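Tyrosine-protein kinase receptor torso (Bombyx mori, PDB 5AOQ) probably acts as a receptor tyrosine kinase whose second extracellular fibronectin type III domain binds prothoracicotropic hormone, and activates MAPK signalling, helping to initiate metamorphosis. Local coordinates at residues L38-T41 with D45-T48; V157-K162 with I226-I231; G175-N180 with H237-P242. One frame throughout, in Å; residues are numbered along the deposited sequence.

Overall arrangement
Contact 1 stands apart: it lies in the first FN3 domain, its centre about 43 to 46 Å from the centres of the other two and on the opposite side of the chain's centre. Its segments belong to one loop after helix 27-38, and it is partly buried, combining an indole, a carboxylate and a disulfide sulfur. Contacts 2 and 3 are buried between the two sheets of the second FN3 domain, their centres about 8 Å apart, and their strands are neighbours: 159-167 pairs with 171-179, and 223-230 with 233-240. Contact 2 sets an amide and a valine against aliphatic groups; contact 3 is an aromatic pair. Both reach the same N-linked sugar at one end.

Contact 1: L38-T41 with D45-T48; sequences LNWT and DCKT
W40 and D45 approach within a single loop of the first FN3 domain, the one that follows helix 27-38, and C46 completes the contact. The indole can be followed outward from its root. CB of W40 lies 3.4 Å from OD2 of D45, and CG remains near that same oxygen. At CD2 the nearest partner changes to OD1, the other carboxylate oxygen, 3.6 Å away. On the six-membered ring, CE3 of W40 is 3.2 Å from OD1 of D45, a carbon-oxygen approach that at this resolution should not be read as a bond. Further out, at CZ3 the nearest partner becomes CB of C46, 3.5 Å away. CH2 finally meets the sulfur, 4.0 Å from SG of C46.

With the W40 CG anti to its carbonyl carbon (chi1 -67°), the indole is directed at segment 45-48. The D45 carboxylate stands almost perpendicular to it, the two planes 87° apart. The sulfur sits differently, at the ring edge: SG of C46 is 5.0 Å from the centroid of the W40 six-membered ring and 75° off its normal, a cysteine sulfur-aromatic contact.

That sulfur is disulfide-bonded to C31, in helix 27-38, while the indole also packs on L34 and Y35 of the same helix. Y25 of the second subunit packs on C46, which places this corner of the loop near a neighbouring chain.

No hydrogen bond crosses between the two segments. The chemistry is therefore van der Waals and sulfur-aromatic contact, with one carboxylate lying obliquely against an indole; no polar pairing joins W40 and D45, and the covalent tie of this loop to helix 27-38 is the C31-C46 disulfide.

Contact 2: V157-K162 with I226-I231; sequences VTQEFK and IHVKGI. With NAG (2-acetamido-2-deoxy-beta-D-glucopyranose), chain E.
Q159 and V157 reach across the beta sandwich of the second FN3 domain to I226 and V228. Strand 159-167 belongs to the three-stranded sheet and strand 223-230 to the four-stranded one. Even at the nearest backbone pair, V157 and V228, the CA atoms are 8.0 Å apart, so the meeting is made by side chains.

The tight part is the Q159 amide. CG lies beside the backbone N and the chain beyond is extended (chi2 175°), which carries the amide to the facing strand. As modelled, OE1 of Q159 lies 3.1 Å from CG2 of I226, and NE2 of Q159 comes equally near CG2 of V228. Both neighbours are methyl groups, and these contacts do not decide which end of the amide is O and which N. No hydrogen bond crosses between the segments, so this is packing of a polar group against aliphatic ones. H237 and W179 also touch Q159. W179 lies against V157 and V228 as well, which ties the strand 171-179 into the same interior.

Packing is looser towards the end of the sandwich, where V157 CG2 and V228 CG1 are 4.1 Å apart. V157 also touches the carbohydrate: its CG1 is 3.7 Å from C8, the acetyl methyl of the NAG. T158, an exposed residue, turns from the interior towards the sugar. On the other surface of strand 223-230, H227 and K229 point away from the sandwich. H227 packs on I23 of the hormone chain and K229 touches D190, a residue implicated in hormone binding, so this strand has one side in the core and the other, at H227, against the hormone. At the sugar end, OG1 of T158 lies 3.4 Å from C1 of the NAG.

Contact 3: G175-N180 with H237-P242; sequences GKFVWN and HKYKTP. With NAG (2-acetamido-2-deoxy-beta-D-glucopyranose), chain E.
F177 and Y239 alone join segment 175-180 to segment 237-242 directly. Their CA atoms are 11.0 Å apart, the nearest CA pair across the segments, and the two rings bridge that distance from opposite directions. Near the start of the first segment, K176 is a surface residue that pairs through its backbone with K162 and lays its side chain on D214.

F177 follows, its side chain turned inward with CG anti to the carbonyl carbon (chi1 -62°). Its ring presents an edge to the face of Y239 in an offset edge-to-face pair, centroids 4.8 Å apart and planes at 65°. The leading atom is CE2 of F177, which stands 3.3 Å above the Y239 ring plane, displaced towards the rim. Next to it, CZ of F177 lies 3.3 Å from CZ of Y239. The phenol oxygen has its own mate, a hydrogen bond to OD1 of N193, which is likely to limit swinging of the ring. Replacing Y239 by an alanine would remove the face that receives F177 and would probably open a gap between the sheets, leaving N193 without its phenol partner.

V178 returns to the outer side and pairs through its backbone with E160. W179 turns inward again, meeting F189 edge-to-face. N180, a poorly ordered residue, ends the walk beyond the strand: its ND2 is bonded to C1 of the NAG at 1.4 Å, the glycosylation itself, while its OD1, as modelled, accepts a hydrogen bond from N of T158.

Inward-facing aromatic residues from strands 171-179 and 233-240, meeting between two antiparallel sheets, form part of the hydrophobic core of a fibronectin type III beta sandwich.

Contact 1: L38-T41 with D45-T48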
loop_
_atom_site.group_PDB
_atom_site.type_symbol
_atom_site.label_atom_id
_atom_site.label_comp_id
_atom_site.label_asym_id
_atom_site.label_seq_id
_atom_site.Cartn_x
_atom_site.Cartn_y
_atom_site.Cartn_z
ATOM N N LEU A 38 -21.375 8.408 -9.978
ATOM C CA LEU A 38 -22.755 8.599 -10.424
ATOM C C LEU A 38 -23.663 7.435 -10.038
ATOM O O LEU A 38 -24.882 7.523 -10.183
ATOM C CB LEU A 38 -22.799 8.797 -11.942
ATOM C CG LEU A 38 -22.447 10.198 -12.445
ATOM C CD1 LEU A 38 -22.201 10.184 -13.945
ATOM C CD2 LEU A 38 -23.550 11.188 -12.093
ATOM N N ASN A 39 -23.066 6.356 -9.541
ATOM C CA ASN A 39 -23.824 5.198 -9.079
ATOM C C ASN A 39 -24.754 4.654 -10.162
ATOM O O ASN A 39 -25.975 4.794 -10.078
ATOM C CB ASN A 39 -24.631 5.561 -7.829
ATOM C CG ASN A 39 -25.297 4.357 -7.192
ATOM O OD1 ASN A 39 -24.850 3.222 -7.360
ATOM N ND2 ASN A 39 -26.373 4.600 -6.453
ATOM N N TRP A 40 -24.167 4.033 -11.178
ATOM C CA TRP A 40 -24.937 3.416 -12.248
ATOM C C TRP A 40 -25.469 2.062 -11.800
ATOM O O TRP A 40 -25.011 1.506 -10.802
ATOM C CB TRP A 40 -24.082 3.249 -13.505
ATOM C CG TRP A 40 -23.675 4.540 -14.152
ATOM C CD1 TRP A 40 -24.371 5.713 -14.155
ATOM C CD2 TRP A 40 -22.469 4.787 -14.886
ATOM N NE1 TRP A 40 -23.677 6.674 -14.851
ATOM C CE2 TRP A 40 -22.505 6.130 -15.308
ATOM C CE3 TRP A 40 -21.364 4.002 -15.228
ATOM C CZ2 TRP A 40 -21.478 6.705 -16.054
ATOM C CZ3 TRP A 40 -20.348 4.575 -15.968
ATOM C CH2 TRP A 40 -20.411 5.913 -16.372
ATOM N N THR A 41 -26.441 1.537 -12.540
ATOM C CA THR A 41 -26.988 0.218 -12.253
ATOM C C THR A 41 -25.900 -0.829 -12.441
ATOM O O THR A 41 -25.822 -1.806 -11.695
ATOM C CB THR A 41 -28.186 -0.113 -13.159
ATOM O OG1 THR A 41 -27.777 -0.069 -14.532
ATOM C CG2 THR A 41 -29.315 0.879 -12.935
ATOM N N ASP A 45 -22.717 -0.008 -18.727
ATOM C CA ASP A 45 -23.393 1.090 -19.410
ATOM C C ASP A 45 -22.477 2.299 -19.604
ATOM O O ASP A 45 -22.937 3.388 -19.954
ATOM C CB ASP A 45 -24.642 1.504 -18.629
ATOM C CG ASP A 45 -24.320 2.036 -17.249
ATOM O OD1 ASP A 45 -23.184 1.818 -16.775
ATOM O OD2 ASP A 45 -25.204 2.668 -16.634
ATOM N N CYS A 46 -21.183 2.101 -19.374
ATOM C CA CYS A 46 -20.184 3.130 -19.626
ATOM C C CYS A 46 -19.819 3.100 -21.104
ATOM O O CYS A 46 -19.192 2.149 -21.571
ATOM C CB CYS A 46 -18.951 2.916 -18.755
ATOM S SG CYS A 46 -17.709 4.218 -18.860
ATOM N N LYS A 47 -20.213 4.137 -21.832
ATOM C CA LYS A 47 -19.952 4.223 -23.265
ATOM C C LYS A 47 -18.783 5.152 -23.573
ATOM O O LYS A 47 -18.822 5.920 -24.533
ATOM C CB LYS A 47 -21.215 4.667 -24.004
ATOM C CG LYS A 47 -22.458 3.874 -23.607
ATOM C CD LYS A 47 -22.260 2.376 -23.851
ATOM C CE LYS A 47 -23.432 1.550 -23.353
ATOM N NZ LYS A 47 -23.228 0.095 -23.607
ATOM N N THR A 48 -17.746 5.069 -22.746
ATOM C CA THR A 48 -16.531 5.839 -22.968
ATOM C C THR A 48 -15.664 5.140 -24.008
ATOM O O THR A 48 -15.222 4.008 -23.809
ATOM C CB THR A 48 -15.718 6.018 -21.669
ATOM O OG1 THR A 48 -16.559 6.549 -20.639
ATOM C CG2 THR A 48 -14.536 6.953 -21.896
#

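Contact 2: V157-K162 with I226-I231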
loop_
_atom_site.group_PDB
_atom_site.type_symbol
_atom_site.label_atom_id
_atom_site.label_comp_id
_atom_site.label_asym_id
_atom_site.label_seq_id
_atom_site.Cartn_x
_atom_site.Cartn_y
_atom_site.Cartn_z
ATOM N N VAL A 157 11.460 29.774 2.959
ATOM C CA VAL A 157 10.264 30.382 3.535
ATOM C C VAL A 157 10.361 30.463 5.060
ATOM O O VAL A 157 10.885 29.559 5.705
ATOM C CB VAL A 157 8.984 29.594 3.146
ATOM C CG1 VAL A 157 8.712 29.702 1.654
ATOM C CG2 VAL A 157 9.076 28.133 3.584
ATOM N N THR A 158 9.871 31.566 5.621
ATOM C CA THR A 158 9.889 31.786 7.068
ATOM C C THR A 158 8.458 31.781 7.590
ATOM O O THR A 158 7.596 32.501 7.083
ATOM C CB THR A 158 10.581 33.106 7.449
ATOM O OG1 THR A 158 9.944 34.200 6.777
ATOM C CG2 THR A 158 12.056 33.061 7.071
ATOM N N GLN A 159 8.220 30.967 8.611
ATOM C CA GLN A 159 6.869 30.614 9.028
ATOM C C GLN A 159 6.469 31.233 10.361
ATOM O O GLN A 159 7.221 31.173 11.335
ATOM C CB GLN A 159 6.746 29.092 9.128
ATOM C CG GLN A 159 7.486 28.341 8.032
ATOM C CD GLN A 159 7.447 26.842 8.224
ATOM O OE1 GLN A 159 6.821 26.338 9.157
ATOM N NE2 GLN A 159 8.129 26.117 7.345
ATOM N N GLU A 160 5.282 31.832 10.389
ATOM C CA GLU A 160 4.675 32.275 11.636
ATOM C C GLU A 160 3.502 31.352 11.933
ATOM O O GLU A 160 2.945 30.729 11.028
ATOM C CB GLU A 160 4.221 33.734 11.549
ATOM C CG GLU A 160 2.998 33.975 10.679
ATOM C CD GLU A 160 2.607 35.441 10.620
ATOM O OE1 GLU A 160 3.482 36.303 10.852
ATOM O OE2 GLU A 160 1.423 35.732 10.347
ATOM N N PHE A 161 3.132 31.268 13.204
ATOM C CA PHE A 161 2.101 30.336 13.639
ATOM C C PHE A 161 1.334 30.867 14.840
ATOM O O PHE A 161 1.877 31.612 15.656
ATOM C CB PHE A 161 2.740 28.990 13.971
ATOM C CG PHE A 161 4.056 29.113 14.680
ATOM C CD1 PHE A 161 4.109 29.222 16.056
ATOM C CD2 PHE A 161 5.242 29.135 13.965
ATOM C CE1 PHE A 161 5.319 29.342 16.711
ATOM C CE2 PHE A 161 6.453 29.260 14.614
ATOM C CZ PHE A 161 6.493 29.361 15.988
ATOM N N LYS A 162 0.069 30.472 14.940
ATOM C CA LYS A 162 -0.778 30.859 16.062
ATOM C C LYS A 162 -1.540 29.647 16.573
ATOM O O LYS A 162 -1.844 28.729 15.808
ATOM C CB LYS A 162 -1.752 31.965 15.656
ATOM C CG LYS A 162 -1.088 33.294 15.340
ATOM C CD LYS A 162 -2.114 34.335 14.922
ATOM C CE LYS A 162 -1.475 35.700 14.726
ATOM N NZ LYS A 162 -2.452 36.711 14.230
ATOM N N ILE A 226 7.538 20.900 11.462
ATOM C CA ILE A 226 6.770 21.015 10.226
ATOM C C ILE A 226 7.698 21.263 9.036
ATOM O O ILE A 226 8.598 22.103 9.098
ATOM C CB ILE A 226 5.707 22.147 10.327
ATOM C CG1 ILE A 226 4.782 22.125 9.107
ATOM C CG2 ILE A 226 6.369 23.518 10.484
ATOM C CD1 ILE A 226 3.637 23.117 9.180
ATOM N N HIS A 227 7.493 20.496 7.969
ATOM C CA HIS A 227 8.232 20.674 6.726
ATOM C C HIS A 227 7.336 21.314 5.673
ATOM O O HIS A 227 6.219 20.843 5.425
ATOM C CB HIS A 227 8.757 19.334 6.209
ATOM C CG HIS A 227 9.400 18.487 7.262
ATOM N ND1 HIS A 227 10.706 18.662 7.667
ATOM C CD2 HIS A 227 8.918 17.450 7.986
ATOM C CE1 HIS A 227 10.998 17.774 8.599
ATOM N NE2 HIS A 227 9.931 17.026 8.812
ATOM N N VAL A 228 7.837 22.388 5.064
ATOM C CA VAL A 228 7.131 23.081 3.990
ATOM C C VAL A 228 7.921 22.992 2.686
ATOM O O VAL A 228 8.975 23.612 2.541
ATOM C CB VAL A 228 6.881 24.566 4.337
ATOM C CG1 VAL A 228 6.207 25.292 3.174
ATOM C CG2 VAL A 228 6.034 24.681 5.595
ATOM N N LYS A 229 7.394 22.211 1.749
ATOM C CA LYS A 229 7.985 22.065 0.424
ATOM C C LYS A 229 7.349 23.050 -0.550
ATOM O O LYS A 229 6.124 23.084 -0.698
ATOM C CB LYS A 229 7.809 20.631 -0.081
ATOM C CG LYS A 229 8.323 20.381 -1.495
ATOM C CD LYS A 229 9.837 20.464 -1.569
ATOM C CE LYS A 229 10.330 20.274 -2.994
ATOM N NZ LYS A 229 11.814 20.181 -3.069
ATOM N N GLY A 230 8.187 23.849 -1.206
ATOM C CA GLY A 230 7.718 24.827 -2.172
ATOM C C GLY A 230 8.666 24.975 -3.346
ATOM O O GLY A 230 9.605 24.192 -3.503
ATOM N N ILE A 231 8.422 25.992 -4.167
ATOM C CA ILE A 231 9.230 26.245 -5.357
ATOM C C ILE A 231 10.702 26.429 -5.002
ATOM O O ILE A 231 11.586 26.088 -5.789
ATOM C CB ILE A 231 8.731 27.496 -6.118
ATOM C CG1 ILE A 231 9.560 27.716 -7.387
ATOM C CG2 ILE A 231 8.798 28.726 -5.225
ATOM C CD1 ILE A 231 9.014 28.793 -8.304
HETATM C C1 NAG E . 10.609 35.388 3.617
HETATM C C2 NAG E . 11.316 35.058 2.303
HETATM C C3 NAG E . 12.777 34.686 2.565
HETATM C C4 NAG E . 13.472 35.731 3.434
HETATM C C5 NAG E . 12.633 36.072 4.663
HETATM C C6 NAG E . 13.181 37.237 5.457
HETATM C C7 NAG E . 9.933 34.126 0.488
HETATM C C8 NAG E . 9.318 32.881 -0.080
HETATM N N2 NAG E . 10.638 33.964 1.611
HETATM O O3 NAG E . 13.461 34.557 1.324
HETATM O O4 NAG E . 14.709 35.201 3.903
HETATM O O5 NAG E . 11.303 36.433 4.268
HETATM O O6 NAG E . 14.334 37.803 4.848
HETATM O O7 NAG E . 9.785 35.221 -0.040
#

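Contact 3: G175-N180 with H237-P242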
loop_
_atom_site.group_PDB
_atom_site.type_symbol
_atom_site.label_atom_id
_atom_site.label_comp_id
_atom_site.label_asym_id
_atom_site.label_seq_id
_atom_site.Cartn_x
_atom_site.Cartn_y
_atom_site.Cartn_z
ATOM N N GLY A 175 -3.849 24.632 15.929
ATOM C CA GLY A 175 -2.745 25.487 15.520
ATOM C C GLY A 175 -2.764 25.826 14.041
ATOM O O GLY A 175 -2.789 24.936 13.191
ATOM N N LYS A 176 -2.740 27.123 13.741
ATOM C CA LYS A 176 -2.745 27.608 12.364
ATOM C C LYS A 176 -1.375 28.159 11.977
ATOM O O LYS A 176 -0.744 28.879 12.753
ATOM C CB LYS A 176 -3.820 28.681 12.179
ATOM C CG LYS A 176 -3.984 29.149 10.739
ATOM C CD LYS A 176 -5.135 30.135 10.584
ATOM C CE LYS A 176 -6.489 29.468 10.792
ATOM N NZ LYS A 176 -7.618 30.403 10.535
ATOM N N PHE A 177 -0.931 27.817 10.770
ATOM C CA PHE A 177 0.415 28.137 10.300
ATOM C C PHE A 177 0.375 28.932 9.000
ATOM O O PHE A 177 -0.455 28.670 8.127
ATOM C CB PHE A 177 1.225 26.855 10.095
ATOM C CG PHE A 177 1.421 26.052 11.350
ATOM C CD1 PHE A 177 0.363 25.361 11.919
ATOM C CD2 PHE A 177 2.664 25.975 11.953
ATOM C CE1 PHE A 177 0.539 24.622 13.070
ATOM C CE2 PHE A 177 2.847 25.235 13.105
ATOM C CZ PHE A 177 1.781 24.557 13.663
ATOM N N VAL A 178 1.281 29.900 8.882
ATOM C CA VAL A 178 1.371 30.750 7.697
ATOM C C VAL A 178 2.836 31.097 7.430
ATOM O O VAL A 178 3.652 31.109 8.351
ATOM C CB VAL A 178 0.542 32.048 7.867
ATOM C CG1 VAL A 178 0.679 32.955 6.649
ATOM C CG2 VAL A 178 -0.925 31.721 8.117
ATOM N N TRP A 179 3.168 31.376 6.173
ATOM C CA TRP A 179 4.524 31.780 5.813
ATOM C C TRP A 179 4.531 32.729 4.618
ATOM O O TRP A 179 3.575 32.774 3.845
ATOM C CB TRP A 179 5.379 30.546 5.519
ATOM C CG TRP A 179 4.848 29.684 4.411
ATOM C CD1 TRP A 179 5.280 29.651 3.116
ATOM C CD2 TRP A 179 3.785 28.726 4.502
ATOM N NE1 TRP A 179 4.554 28.732 2.398
ATOM C CE2 TRP A 179 3.630 28.151 3.226
ATOM C CE3 TRP A 179 2.951 28.298 5.539
ATOM C CZ2 TRP A 179 2.675 27.172 2.959
ATOM C CZ3 TRP A 179 2.002 27.327 5.271
ATOM C CH2 TRP A 179 1.873 26.776 3.992
ATOM N N ASN A 180 5.616 33.488 4.474
ATOM C CA ASN A 180 5.715 34.481 3.408
ATOM C C ASN A 180 5.989 33.862 2.045
ATOM O O ASN A 180 6.568 32.781 1.941
ATOM C CB ASN A 180 6.798 35.517 3.735
ATOM C CG ASN A 180 8.199 34.920 3.818
ATOM O OD1 ASN A 180 8.369 33.739 4.123
ATOM N ND2 ASN A 180 9.212 35.754 3.549
ATOM N N HIS A 237 11.032 23.115 9.726
ATOM C CA HIS A 237 10.775 24.133 10.736
ATOM C C HIS A 237 10.310 23.519 12.051
ATOM O O HIS A 237 9.155 23.112 12.183
ATOM C CB HIS A 237 9.730 25.122 10.216
ATOM C CG HIS A 237 9.268 26.111 11.238
ATOM N ND1 HIS A 237 10.001 27.227 11.581
ATOM C CD2 HIS A 237 8.144 26.153 11.991
ATOM C CE1 HIS A 237 9.347 27.912 12.503
ATOM N NE2 HIS A 237 8.217 27.283 12.768
ATOM N N LYS A 238 11.222 23.439 13.015
ATOM C CA LYS A 238 10.883 22.947 14.343
ATOM C C LYS A 238 10.127 24.019 15.117
ATOM O O LYS A 238 10.352 25.214 14.920
ATOM C CB LYS A 238 12.137 22.534 15.115
ATOM C CG LYS A 238 12.838 21.304 14.564
ATOM C CD LYS A 238 14.031 20.922 15.427
ATOM C CE LYS A 238 14.722 19.672 14.905
ATOM N NZ LYS A 238 15.900 19.297 15.734
ATOM N N TYR A 239 9.227 23.586 15.993
ATOM C CA TYR A 239 8.471 24.515 16.826
ATOM C C TYR A 239 7.830 23.781 17.997
ATOM O O TYR A 239 7.458 22.618 17.877
ATOM C CB TYR A 239 7.404 25.229 15.992
ATOM C CG TYR A 239 6.281 24.326 15.535
ATOM C CD1 TYR A 239 6.389 23.595 14.360
ATOM C CD2 TYR A 239 5.113 24.206 16.273
ATOM C CE1 TYR A 239 5.369 22.769 13.936
ATOM C CE2 TYR A 239 4.086 23.384 15.856
ATOM C CZ TYR A 239 4.221 22.666 14.689
ATOM O OH TYR A 239 3.200 21.846 14.268
ATOM N N LYS A 240 7.695 24.477 19.122
ATOM C CA LYS A 240 7.132 23.892 20.333
ATOM C C LYS A 240 5.787 24.536 20.654
ATOM O O LYS A 240 5.646 25.757 20.589
ATOM C CB LYS A 240 8.105 24.062 21.503
ATOM C CG LYS A 240 7.713 23.311 22.767
ATOM C CD LYS A 240 8.729 23.542 23.876
ATOM C CE LYS A 240 8.387 22.753 25.131
ATOM N NZ LYS A 240 8.417 21.284 24.896
ATOM N N THR A 241 4.803 23.714 21.002
ATOM C CA THR A 241 3.485 24.223 21.366
ATOM C C THR A 241 3.548 24.923 22.721
ATOM O O THR A 241 4.233 24.457 23.630
ATOM C CB THR A 241 2.433 23.099 21.419
ATOM O OG1 THR A 241 2.844 22.093 22.351
ATOM C CG2 THR A 241 2.250 22.471 20.044
ATOM N N PRO A 242 2.830 26.051 22.861
ATOM C CA PRO A 242 2.958 26.880 24.064
ATOM C C PRO A 242 2.485 26.184 25.336
ATOM O O PRO A 242 1.786 25.172 25.273
ATOM C CB PRO A 242 2.072 28.088 23.751
ATOM C CG PRO A 242 1.066 27.576 22.786
ATOM C CD PRO A 242 1.792 26.564 21.951
HETATM C C1 NAG E . 10.609 35.388 3.617
HETATM C C2 NAG E . 11.316 35.058 2.303
HETATM C C3 NAG E . 12.777 34.686 2.565
HETATM C C4 NAG E . 13.472 35.731 3.434
HETATM C C5 NAG E . 12.633 36.072 4.663
HETATM C C6 NAG E . 13.181 37.237 5.457
HETATM C C7 NAG E . 9.933 34.126 0.488
HETATM C C8 NAG E . 9.318 32.881 -0.080
HETATM N N2 NAG E . 10.638 33.964 1.611
HETATM O O3 NAG E . 13.461 34.557 1.324
HETATM O O4 NAG E . 14.709 35.201 3.903
HETATM O O5 NAG E . 11.303 36.433 4.268
HETATM O O6 NAG E . 14.334 37.803 4.848
HETATM O O7 NAG E . 9.785 35.221 -0.040
#